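Local coordinates for protein alpha-glucosidase (Pseudoalteromonas sp. K8, PDB 5HQA) that hydrolyses alpha-glucosidic linkages as a chloride-activated glycoside hydrolase of family 97 that carries a calcium ion at its active site and binds the inhibitor acarbose, at residues A[64-69]-A[74-79]; A[152-157]-A[460-465]; A[470-475]-A[508-513]. All blocks are in the same frame, centred on the assembly; numbering follows the deposited sequence.

Contact 1: A[64-69]-A[74-79]; sequences TQWQQP and QTVVDQ
From T64 opposite D78 to Q67 opposite T75, strands 64-67 and 75-79 run antiparallel, their axes 4.6 Å apart at the closest point and their directions 155° apart. They form the closed end of the beta hairpin made by strands 53-67 and 75-89, with 53-67 as an outermost strand of a large antiparallel sheet in the N-terminal part of the chain. T64-D78 and W66-V76 are the hydrogen-bonded pairs, each joined by two N-H...O=C bonds; V76 N reaches W66 O at 2.8 Å. Beyond the strand, Q68 N adds a bond to Q74 O.

On the sheet face carrying W66 and V76, the indole lies beside the valine because its CG sits between the backbone N and the carbonyl carbon (chi1 54°). V76 CB then stands over the five-membered ring of W66, 3.8 Å from its centroid, as a CH-pi contact, and V76 CG1 comes within 3.4 Å of W66 NE1. V76 CG2, the other branch, rests against the aliphatic part of Q68. W66 NE1 is hydrogen-bonded to N248 of helix 245-248, which packs on this face with L247 touching W66 and Q68, and R446 makes a cation-pi contact with the same indole.

On the other face, with Q65, Q67, T75 and V77, T75 CG2 packs on the Q65 amide, 3.6 Å from Q65 NE2. Nearer the turn, the side chains of Q67 and Q74 run alongside each other with nearly perpendicular amides. Q74 NE2 donates to Q67 OE1 at 3.1 Å from above the carbonyl, 59° out of its plane. Q67 OE1 also accepts from a water at 2.6 Å, and that water lies 2.7 Å from T75 OG1.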
loop_
_atom_site.group_PDB
_atom_site.type_symbol
_atom_site.label_atom_id
_atom_site.label_comp_id
_atom_site.label_asym_id
_atom_site.label_seq_id
_atom_site.Cartn_x
_atom_site.Cartn_y
_atom_site.Cartn_z
ATOM N N THR A 64 -22.444 -7.579 -9.479
ATOM C CA THR A 64 -22.105 -8.822 -8.815
ATOM C C THR A 64 -21.354 -8.519 -7.522
ATOM O O THR A 64 -21.118 -7.361 -7.171
ATOM C CB THR A 64 -21.288 -9.720 -9.749
ATOM O OG1 THR A 64 -21.169 -11.015 -9.156
ATOM C CG2 THR A 64 -19.896 -9.143 -9.976
ATOM N N GLN A 65 -20.993 -9.580 -6.802
ATOM C CA GLN A 65 -20.203 -9.447 -5.587
ATOM C C GLN A 65 -19.344 -10.693 -5.429
ATOM O O GLN A 65 -19.661 -11.756 -5.966
ATOM C CB GLN A 65 -21.094 -9.241 -4.362
ATOM C CG GLN A 65 -21.956 -10.439 -4.024
ATOM C CD GLN A 65 -22.775 -10.212 -2.774
ATOM O OE1 GLN A 65 -23.434 -9.177 -2.632
ATOM N NE2 GLN A 65 -22.722 -11.167 -1.843
ATOM N N TRP A 66 -18.240 -10.553 -4.694
ATOM C CA TRP A 66 -17.321 -11.660 -4.482
ATOM C C TRP A 66 -16.752 -11.567 -3.071
ATOM O O TRP A 66 -16.851 -10.530 -2.408
ATOM C CB TRP A 66 -16.205 -11.672 -5.544
ATOM C CG TRP A 66 -15.433 -10.377 -5.663
ATOM C CD1 TRP A 66 -15.818 -9.246 -6.334
ATOM C CD2 TRP A 66 -14.134 -10.096 -5.115
ATOM N NE1 TRP A 66 -14.840 -8.274 -6.228
ATOM C CE2 TRP A 66 -13.798 -8.773 -5.486
ATOM C CE3 TRP A 66 -13.223 -10.834 -4.348
ATOM C CZ2 TRP A 66 -12.589 -8.174 -5.109
ATOM C CZ3 TRP A 66 -12.022 -10.234 -3.975
ATOM C CH2 TRP A 66 -11.720 -8.920 -4.357
ATOM N N GLN A 67 -16.166 -12.666 -2.606
ATOM C CA GLN A 67 -15.687 -12.763 -1.233
ATOM C C GLN A 67 -14.162 -12.788 -1.195
ATOM O O GLN A 67 -13.528 -13.519 -1.962
ATOM C CB GLN A 67 -16.257 -14.005 -0.538
ATOM C CG GLN A 67 -15.706 -14.172 0.877
ATOM C CD GLN A 67 -16.668 -14.866 1.820
ATOM O OE1 GLN A 67 -17.838 -14.491 1.920
ATOM N NE2 GLN A 67 -16.176 -15.880 2.527
ATOM N N GLN A 68 -13.572 -11.975 -0.293
ATOM C CA GLN A 68 -12.119 -11.991 -0.127
ATOM C C GLN A 68 -11.703 -13.088 0.846
ATOM O O GLN A 68 -12.399 -13.343 1.831
ATOM C CB GLN A 68 -11.616 -10.660 0.409
ATOM C CG GLN A 68 -12.031 -9.453 -0.390
ATOM C CD GLN A 68 -10.994 -8.366 -0.274
ATOM O OE1 GLN A 68 -9.940 -8.447 -0.903
ATOM N NE2 GLN A 68 -11.269 -7.355 0.550
ATOM N N PRO A 69 -10.564 -13.743 0.611
ATOM C CA PRO A 69 -10.057 -14.676 1.633
ATOM C C PRO A 69 -9.649 -13.964 2.910
ATOM O O PRO A 69 -9.816 -14.509 4.004
ATOM C CB PRO A 69 -8.857 -15.337 0.939
ATOM C CG PRO A 69 -8.396 -14.311 -0.064
ATOM C CD PRO A 69 -9.665 -13.640 -0.554
ATOM N N GLN A 74 -15.129 -8.372 3.878
ATOM C CA GLN A 74 -15.305 -9.746 3.433
ATOM C C GLN A 74 -15.968 -9.821 2.063
ATOM O O GLN A 74 -15.535 -10.601 1.205
ATOM C CB GLN A 74 -16.124 -10.508 4.466
ATOM C CG GLN A 74 -16.557 -11.883 4.024
ATOM C CD GLN A 74 -17.087 -12.687 5.187
ATOM O OE1 GLN A 74 -17.058 -12.229 6.331
ATOM N NE2 GLN A 74 -17.565 -13.893 4.908
ATOM N N THR A 75 -17.003 -9.016 1.831
ATOM C CA THR A 75 -17.736 -9.002 0.569
ATOM C C THR A 75 -17.443 -7.713 -0.192
ATOM O O THR A 75 -17.573 -6.617 0.362
ATOM C CB THR A 75 -19.235 -9.130 0.820
ATOM O OG1 THR A 75 -19.480 -10.334 1.554
ATOM C CG2 THR A 75 -19.996 -9.183 -0.491
ATOM N N VAL A 76 -17.059 -7.852 -1.459
ATOM C CA VAL A 76 -16.758 -6.724 -2.335
ATOM C C VAL A 76 -17.820 -6.695 -3.417
ATOM O O VAL A 76 -18.005 -7.685 -4.137
ATOM C CB VAL A 76 -15.354 -6.827 -2.953
ATOM C CG1 VAL A 76 -15.126 -5.704 -3.963
ATOM C CG2 VAL A 76 -14.274 -6.814 -1.852
ATOM N N VAL A 77 -18.505 -5.563 -3.533
ATOM C CA VAL A 77 -19.544 -5.361 -4.534
ATOM C C VAL A 77 -18.915 -4.752 -5.782
ATOM O O VAL A 77 -18.125 -3.804 -5.689
ATOM C CB VAL A 77 -20.655 -4.457 -3.975
ATOM C CG1 VAL A 77 -21.579 -3.976 -5.093
ATOM C CG2 VAL A 77 -21.431 -5.195 -2.891
ATOM N N ASP A 78 -19.257 -5.303 -6.952
ATOM C CA ASP A 78 -18.779 -4.820 -8.250
ATOM C C ASP A 78 -19.999 -4.414 -9.077
ATOM O O ASP A 78 -20.680 -5.269 -9.645
ATOM C CB ASP A 78 -17.958 -5.894 -8.969
ATOM C CG ASP A 78 -17.352 -5.395 -10.289
ATOM O OD1 ASP A 78 -17.687 -4.275 -10.729
ATOM O OD2 ASP A 78 -16.539 -6.128 -10.896
ATOM N N GLN A 79 -20.277 -3.113 -9.152
ATOM C CA GLN A 79 -21.369 -2.591 -9.976
ATOM C C GLN A 79 -20.797 -1.529 -10.896
ATOM O O GLN A 79 -20.333 -0.486 -10.425
ATOM C CB GLN A 79 -22.485 -2.003 -9.118
ATOM C CG GLN A 79 -23.189 -3.038 -8.269
ATOM C CD GLN A 79 -24.152 -2.434 -7.252
ATOM O OE1 GLN A 79 -23.926 -1.337 -6.731
ATOM N NE2 GLN A 79 -25.229 -3.160 -6.958
HETATM O O HOH W 1 -19.132 -12.777 0.504
#

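Contact 2: A[152-157]-A[460-465]. With CA (calcium ion), chain C; AC1 (4,6-dideoxy-4-{[(1S,4R,5S,6S)-4,5,6-trihydroxy-3-(hydroxymethyl)cyclohex-2-en-1-yl]amino}-alpha-D-glucopyranose), chain B; GLC (alpha-D-glucopyranose), chain D; GLC (alpha-D-glucopyranose), chain E.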
loop_
_atom_site.group_PDB
_atom_site.type_symbol
_atom_site.label_atom_id
_atom_site.label_comp_id
_atom_site.label_asym_id
_atom_site.label_seq_id
_atom_site.Cartn_x
_atom_site.Cartn_y
_atom_site.Cartn_z
ATOM N N ARG A 152 12.770 6.861 -3.832
ATOM C CA ARG A 152 11.692 5.950 -4.294
ATOM C C ARG A 152 10.348 6.490 -3.804
ATOM O O ARG A 152 10.013 7.651 -4.092
ATOM C CB ARG A 152 12.013 4.520 -3.845
ATOM C CG ARG A 152 13.377 3.950 -4.298
ATOM C CD ARG A 152 13.654 2.608 -3.585
ATOM N NE ARG A 152 13.306 2.754 -2.180
ATOM C CZ ARG A 152 14.126 3.216 -1.252
ATOM N NH1 ARG A 152 15.373 3.524 -1.557
ATOM N NH2 ARG A 152 13.696 3.353 -0.011
ATOM N N TYR A 153 9.543 5.698 -3.089
ATOM C CA TYR A 153 8.268 6.167 -2.561
ATOM C C TYR A 153 8.395 6.769 -1.170
ATOM O O TYR A 153 7.393 7.252 -0.628
ATOM C CB TYR A 153 7.245 5.022 -2.495
ATOM C CG TYR A 153 6.944 4.318 -3.800
ATOM C CD1 TYR A 153 6.337 4.992 -4.863
ATOM C CD2 TYR A 153 7.219 2.959 -3.952
ATOM C CE1 TYR A 153 6.040 4.330 -6.063
ATOM C CE2 TYR A 153 6.928 2.290 -5.134
ATOM C CZ TYR A 153 6.341 2.982 -6.185
ATOM O OH TYR A 153 6.063 2.306 -7.352
ATOM N N GLU A 154 9.586 6.735 -0.569
ATOM C CA GLU A 154 9.738 7.099 0.842
ATOM C C GLU A 154 10.010 8.600 0.971
ATOM O O GLU A 154 11.125 9.054 1.242
ATOM C CB GLU A 154 10.829 6.251 1.491
ATOM C CG GLU A 154 10.394 4.790 1.692
ATOM C CD GLU A 154 11.506 3.893 2.241
ATOM O OE1 GLU A 154 11.193 2.791 2.745
ATOM O OE2 GLU A 154 12.690 4.287 2.161
ATOM N N TYR A 155 8.940 9.376 0.777
ATOM C CA TYR A 155 8.955 10.826 0.922
ATOM C C TYR A 155 7.766 11.260 1.764
ATOM O O TYR A 155 6.723 10.603 1.760
ATOM C CB TYR A 155 8.865 11.529 -0.440
ATOM C CG TYR A 155 10.128 11.426 -1.246
ATOM C CD1 TYR A 155 11.140 12.366 -1.088
ATOM C CD2 TYR A 155 10.321 10.387 -2.157
ATOM C CE1 TYR A 155 12.319 12.284 -1.824
ATOM C CE2 TYR A 155 11.495 10.294 -2.893
ATOM C CZ TYR A 155 12.492 11.249 -2.720
ATOM O OH TYR A 155 13.663 11.183 -3.440
ATOM N N VAL A 156 7.905 12.383 2.466
ATOM C CA VAL A 156 6.717 12.982 3.072
ATOM C C VAL A 156 5.935 13.716 1.988
ATOM O O VAL A 156 6.493 14.147 0.971
ATOM C CB VAL A 156 7.082 13.915 4.246
ATOM C CG1 VAL A 156 7.849 13.143 5.324
ATOM C CG2 VAL A 156 7.876 15.125 3.760
ATOM N N TYR A 157 4.625 13.844 2.192
ATOM C CA TYR A 157 3.753 14.427 1.181
ATOM C C TYR A 157 3.842 15.947 1.176
ATOM O O TYR A 157 3.930 16.590 2.232
ATOM C CB TYR A 157 2.305 13.959 1.404
ATOM C CG TYR A 157 2.148 12.565 0.850
ATOM C CD1 TYR A 157 2.591 11.460 1.576
ATOM C CD2 TYR A 157 1.653 12.358 -0.437
ATOM C CE1 TYR A 157 2.514 10.181 1.051
ATOM C CE2 TYR A 157 1.572 11.086 -0.975
ATOM C CZ TYR A 157 2.000 9.999 -0.223
ATOM O OH TYR A 157 1.928 8.738 -0.752
ATOM N N GLN A 460 7.197 3.691 10.160
ATOM C CA GLN A 460 7.719 3.973 11.498
ATOM C C GLN A 460 9.238 4.104 11.523
ATOM O O GLN A 460 9.781 4.843 12.356
ATOM C CB GLN A 460 7.288 2.859 12.452
ATOM C CG GLN A 460 7.486 3.166 13.926
ATOM C CD GLN A 460 6.353 4.010 14.481
ATOM O OE1 GLN A 460 6.456 5.240 14.557
ATOM N NE2 GLN A 460 5.258 3.353 14.868
ATOM N N GLU A 461 9.944 3.381 10.647
ATOM C CA GLU A 461 11.406 3.390 10.701
ATOM C C GLU A 461 11.972 4.797 10.552
ATOM O O GLU A 461 13.003 5.115 11.153
ATOM C CB GLU A 461 11.983 2.478 9.620
ATOM C CG GLU A 461 11.550 2.861 8.204
ATOM C CD GLU A 461 12.266 2.054 7.138
ATOM O OE1 GLU A 461 13.221 1.332 7.495
ATOM O OE2 GLU A 461 11.888 2.146 5.946
ATOM N N PHE A 462 11.321 5.660 9.764
ATOM C CA PHE A 462 11.832 7.023 9.624
ATOM C C PHE A 462 11.706 7.822 10.906
ATOM O O PHE A 462 12.318 8.889 11.009
ATOM C CB PHE A 462 11.130 7.753 8.478
ATOM C CG PHE A 462 11.669 7.381 7.136
ATOM C CD1 PHE A 462 11.260 6.206 6.512
ATOM C CD2 PHE A 462 12.621 8.174 6.518
ATOM C CE1 PHE A 462 11.791 5.839 5.277
ATOM C CE2 PHE A 462 13.153 7.821 5.284
ATOM C CZ PHE A 462 12.742 6.653 4.662
ATOM N N ASN A 463 10.945 7.329 11.882
ATOM C CA ASN A 463 10.869 7.994 13.171
ATOM C C ASN A 463 12.008 7.607 14.091
ATOM O O ASN A 463 12.148 8.211 15.158
ATOM C CB ASN A 463 9.526 7.690 13.826
ATOM C CG ASN A 463 8.379 8.283 13.051
ATOM O OD1 ASN A 463 8.543 9.301 12.376
ATOM N ND2 ASN A 463 7.218 7.648 13.123
ATOM N N ALA A 464 12.830 6.635 13.703
ATOM C CA ALA A 464 14.034 6.321 14.466
ATOM C C ALA A 464 15.222 7.182 14.055
ATOM O O ALA A 464 16.055 7.517 14.902
ATOM C CB ALA A 464 14.396 4.841 14.309
ATOM N N TRP A 465 15.313 7.559 12.770
ATOM C CA TRP A 465 16.514 8.240 12.294
ATOM C C TRP A 465 16.256 9.233 11.160
ATOM O O TRP A 465 17.233 9.701 10.560
ATOM C CB TRP A 465 17.553 7.191 11.828
ATOM C CG TRP A 465 16.909 6.006 11.133
ATOM C CD1 TRP A 465 16.769 4.738 11.634
ATOM C CD2 TRP A 465 16.300 5.991 9.834
ATOM N NE1 TRP A 465 16.125 3.936 10.719
ATOM C CE2 TRP A 465 15.822 4.681 9.611
ATOM C CE3 TRP A 465 16.119 6.955 8.834
ATOM C CZ2 TRP A 465 15.169 4.311 8.430
ATOM C CZ3 TRP A 465 15.473 6.587 7.660
ATOM C CH2 TRP A 465 15.004 5.280 7.469
HETATM CA CA CA C . 12.219 0.965 3.990
HETATM C C1 AC1 B . 17.523 3.296 3.774
HETATM O O2 AC1 B . 15.863 4.160 2.280
HETATM C C2 AC1 B . 16.267 2.971 2.979
HETATM C C4A AC1 B . 14.502 -2.993 7.327
HETATM C C3 AC1 B . 15.167 2.450 3.866
HETATM O O3 AC1 B . 13.972 2.222 3.098
HETATM C C4 AC1 B . 15.626 1.201 4.569
HETATM N N4A AC1 B . 14.517 0.452 5.240
HETATM C C5 AC1 B . 16.622 1.777 5.564
HETATM O O5 AC1 B . 17.812 2.241 4.801
HETATM C C6 AC1 B . 17.076 0.824 6.626
HETATM C C1B AC1 B . 14.481 -1.025 4.947
HETATM C C2B AC1 B . 13.154 -1.719 5.682
HETATM O O2B AC1 B . 12.012 -0.933 5.340
HETATM C C3B AC1 B . 13.351 -1.863 7.066
HETATM O O3B AC1 B . 12.158 -2.290 7.770
HETATM O O4 AC1 B . 14.814 -3.062 8.705
HETATM C C5B AC1 B . 15.711 -2.754 6.573
HETATM C C7B AC1 B . 15.664 -1.733 5.307
HETATM C C6B AC1 B . 16.775 -3.864 6.585
HETATM O O6B AC1 B . 16.309 -4.906 5.785
HETATM C C1 GLC D . 20.702 7.032 5.811
HETATM C C2 GLC D . 20.768 6.329 4.461
HETATM C C3 GLC D . 19.414 5.926 3.943
HETATM C C4 GLC D . 18.778 4.962 4.890
HETATM C C5 GLC D . 18.664 5.530 6.313
HETATM C C6 GLC D . 18.519 4.401 7.287
HETATM O O2 GLC D . 21.411 7.208 3.530
HETATM O O3 GLC D . 19.566 5.313 2.616
HETATM O O4 GLC D . 17.433 4.535 4.394
HETATM O O5 GLC D . 19.805 6.373 6.811
HETATM O O6 GLC D . 19.778 3.881 7.653
HETATM C C1 GLC E . 18.865 11.843 6.950
HETATM C C2 GLC E . 19.957 11.191 7.785
HETATM C C3 GLC E . 20.209 9.727 7.545
HETATM C C4 GLC E . 19.402 9.000 6.521
HETATM C C5 GLC E . 18.508 9.826 5.592
HETATM C C6 GLC E . 17.067 9.609 5.847
HETATM O O1 GLC E . 19.117 13.202 6.834
HETATM O O2 GLC E . 21.198 11.878 7.552
HETATM O O3 GLC E . 20.093 9.050 8.848
HETATM O O4 GLC E . 20.371 8.368 5.577
HETATM O O5 GLC E . 18.796 11.281 5.591
HETATM O O6 GLC E . 16.445 9.527 4.578
#
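E154 and F462 cross at about a right angle, and the carboxylate and phenyl planes are 82° apart; E154 OE2 comes to the ring edge, 3.4 Å from F462 CZ. The rim of the W465 indole, through CH2, stands over the centre of one face of F462, the two rings steeply tilted. On the indole face opposite E461 O and F462 CA rests the C5-C6 edge of the chain D glucose of the acarbose pocket, its C6 3.5 Å from W465 CZ2.

The carboxylates of E154 and E461 converge on the calcium ion, which explains why E154 OE1 and E461 OE2 can lie 3.3 Å apart. On an extended chain (chi2 176°), E154 reaches calcium with OE1 at 2.4 Å; E461 OE2 binds it at 2.3 Å. E437 and E455 complete the protein ligands, while acarviosine adds O3, N4A and O2B. E154 OE2 forms a 2.6 Å salt bridge with R152 NH2 and accepts from acarviosine O2 at 3.2 Å; R152 NH2 donates to that O2. E461 OE1 lies 2.7 Å from acarviosine N4A.

The site joins the loop between strands 141-144 and 158-161 to helix 462-465, whose A464 packs on helix 271-274.

Contact 3: A[470-475]-A[508-513]; sequences NPPEHI and RPQTTL
Q510 meets P472 through its amide oxygen, OE1 lying 3.4 Å from P472 CD, with the two side chains passing at a slant. The same Q510 OE1 is 3.4 Å from N470 O; as both are acceptors, this is proximity without a bond. A water makes the polar link instead, donating to N470 O at 2.7 Å and accepting from Q510 N at 2.7 Å. Q510 reaches P472 because CG is directed away from its own carbonyl carbon (chi1 -63°) and the chain beyond is extended.

Behind these atoms, each backbone turns sharply. Q510 is the centre of an inverse gamma turn, closed by a weak bond from T511 N to P509 O, and R508 NE donates to that same carbonyl at 2.9 Å. Across from it, P471 to H474 form a type I beta turn, with H474 N bonded to P471 O, leading into helix 474-478. Both segments belong to the TIM-barrel-type domain of this glycosidase.

Farther out, T512 is the N-cap of helix 513-522, its OG1 taking K515 N. Q510 O accepts from S651 OG, and R458 holds N470 OD1. The P472 ring comes within about 5 Å of the side chain of D592, a magnesium ligand.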
loop_
_atom_site.group_PDB
_atom_site.type_symbol
_atom_site.label_atom_id
_atom_site.label_comp_id
_atom_site.label_asym_id
_atom_site.label_seq_id
_atom_site.Cartn_x
_atom_site.Cartn_y
_atom_site.Cartn_z
ATOM N N ASN A 470 8.900 11.530 10.602
ATOM C CA ASN A 470 7.634 11.850 9.956
ATOM C C ASN A 470 6.940 12.982 10.713
ATOM O O ASN A 470 6.962 13.010 11.949
ATOM C CB ASN A 470 6.712 10.627 9.907
ATOM C CG ASN A 470 7.339 9.437 9.188
ATOM O OD1 ASN A 470 8.208 9.600 8.325
ATOM N ND2 ASN A 470 6.889 8.232 9.538
ATOM N N PRO A 471 6.315 13.923 10.013
ATOM C CA PRO A 471 5.627 15.029 10.690
ATOM C C PRO A 471 4.288 14.580 11.246
ATOM O O PRO A 471 3.755 13.532 10.850
ATOM C CB PRO A 471 5.440 16.063 9.566
ATOM C CG PRO A 471 5.293 15.202 8.328
ATOM C CD PRO A 471 6.264 14.050 8.543
ATOM N N PRO A 472 3.717 15.344 12.176
ATOM C CA PRO A 472 2.386 15.000 12.700
ATOM C C PRO A 472 1.337 14.718 11.634
ATOM O O PRO A 472 0.481 13.849 11.846
ATOM C CB PRO A 472 2.035 16.238 13.527
ATOM C CG PRO A 472 3.377 16.672 14.057
ATOM C CD PRO A 472 4.345 16.445 12.932
ATOM N N GLU A 473 1.375 15.406 10.490
ATOM C CA GLU A 473 0.343 15.213 9.466
ATOM C C GLU A 473 0.519 13.929 8.652
ATOM O O GLU A 473 -0.342 13.614 7.816
ATOM C CB GLU A 473 0.324 16.412 8.510
ATOM C CG GLU A 473 1.538 16.448 7.588
ATOM C CD GLU A 473 1.549 17.658 6.664
ATOM O OE1 GLU A 473 0.647 18.526 6.774
ATOM O OE2 GLU A 473 2.475 17.739 5.829
ATOM N N HIS A 474 1.603 13.182 8.874
ATOM C CA HIS A 474 1.965 12.106 7.952
ATOM C C HIS A 474 0.861 11.049 7.835
ATOM O O HIS A 474 0.507 10.632 6.723
ATOM C CB HIS A 474 3.282 11.466 8.396
ATOM C CG HIS A 474 3.831 10.479 7.411
ATOM N ND1 HIS A 474 4.103 10.810 6.096
ATOM C CD2 HIS A 474 4.149 9.170 7.546
ATOM C CE1 HIS A 474 4.566 9.744 5.467
ATOM N NE2 HIS A 474 4.609 8.737 6.325
ATOM N N ILE A 475 0.322 10.572 8.966
ATOM C CA ILE A 475 -0.694 9.521 8.883
ATOM C C ILE A 475 -1.913 10.017 8.110
ATOM O O ILE A 475 -2.462 9.301 7.259
ATOM C CB ILE A 475 -1.096 9.014 10.283
ATOM C CG1 ILE A 475 0.137 8.559 11.080
ATOM C CG2 ILE A 475 -2.127 7.885 10.152
ATOM C CD1 ILE A 475 0.971 7.492 10.374
ATOM N N ARG A 508 12.039 10.836 16.664
ATOM C CA ARG A 508 11.066 10.067 17.427
ATOM C C ARG A 508 9.757 10.125 16.665
ATOM O O ARG A 508 9.580 11.014 15.824
ATOM C CB ARG A 508 10.877 10.652 18.834
ATOM C CG ARG A 508 10.689 12.163 18.792
ATOM C CD ARG A 508 9.976 12.731 20.018
ATOM N NE ARG A 508 8.570 12.339 20.092
ATOM C CZ ARG A 508 7.646 13.009 20.778
ATOM N NH1 ARG A 508 7.970 14.126 21.428
ATOM N NH2 ARG A 508 6.393 12.566 20.809
ATOM N N PRO A 509 8.822 9.207 16.924
ATOM C CA PRO A 509 7.460 9.424 16.410
ATOM C C PRO A 509 6.916 10.704 17.014
ATOM O O PRO A 509 6.922 10.888 18.234
ATOM C CB PRO A 509 6.684 8.182 16.877
ATOM C CG PRO A 509 7.756 7.141 17.160
ATOM C CD PRO A 509 8.924 7.946 17.683
ATOM N N GLN A 510 6.496 11.618 16.147
ATOM C CA GLN A 510 5.970 12.903 16.601
ATOM C C GLN A 510 4.462 12.783 16.811
ATOM O O GLN A 510 3.646 13.376 16.107
ATOM C CB GLN A 510 6.337 13.995 15.605
ATOM C CG GLN A 510 7.847 14.174 15.522
ATOM C CD GLN A 510 8.255 15.407 14.746
ATOM O OE1 GLN A 510 7.600 15.790 13.769
ATOM N NE2 GLN A 510 9.341 16.044 15.182
ATOM N N THR A 511 4.110 11.933 17.777
ATOM C CA THR A 511 2.726 11.570 18.061
ATOM C C THR A 511 2.566 11.376 19.561
ATOM O O THR A 511 3.546 11.318 20.310
ATOM C CB THR A 511 2.283 10.275 17.349
ATOM O OG1 THR A 511 2.716 9.136 18.106
ATOM C CG2 THR A 511 2.837 10.176 15.924
ATOM N N THR A 512 1.311 11.270 19.996
ATOM C CA THR A 512 1.003 10.819 21.343
ATOM C C THR A 512 0.949 9.295 21.375
ATOM O O THR A 512 0.978 8.619 20.346
ATOM C CB THR A 512 -0.334 11.386 21.834
ATOM O OG1 THR A 512 -1.397 10.828 21.050
ATOM C CG2 THR A 512 -0.361 12.908 21.734
ATOM N N LEU A 513 0.852 8.759 22.594
ATOM C CA LEU A 513 0.737 7.318 22.777
ATOM C C LEU A 513 -0.568 6.789 22.199
ATOM O O LEU A 513 -0.584 5.751 21.529
ATOM C CB LEU A 513 0.839 6.987 24.269
ATOM C CG LEU A 513 0.721 5.528 24.697
ATOM C CD1 LEU A 513 1.816 4.693 24.068
ATOM C CD2 LEU A 513 0.805 5.463 26.223
HETATM O O HOH W 2 5.946 11.044 13.562
#

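The contacts follow one another along the chain, contact 1 complete before contact 2 opens and contact 3 coming last. Contact 1 lies across the chain's centre from the others, its centre about 33 Å from that of contact 2 and about 34 Å from that of contact 3. Strand 53-67 of contact 1 and strand 158-161, which follows segment 152-157, are the outermost strands of one antiparallel sheet. Contacts 2 and 3 have centres about 11 Å apart and touch: N463 OD1 and N470 N lie 2.9 Å apart, probably hydrogen-bonded. Contact 2 joins a loop of the N-terminal domain to the TIM-barrel-type domain, so the calcium and sugar site draws on both; contact 3 lies within the latter.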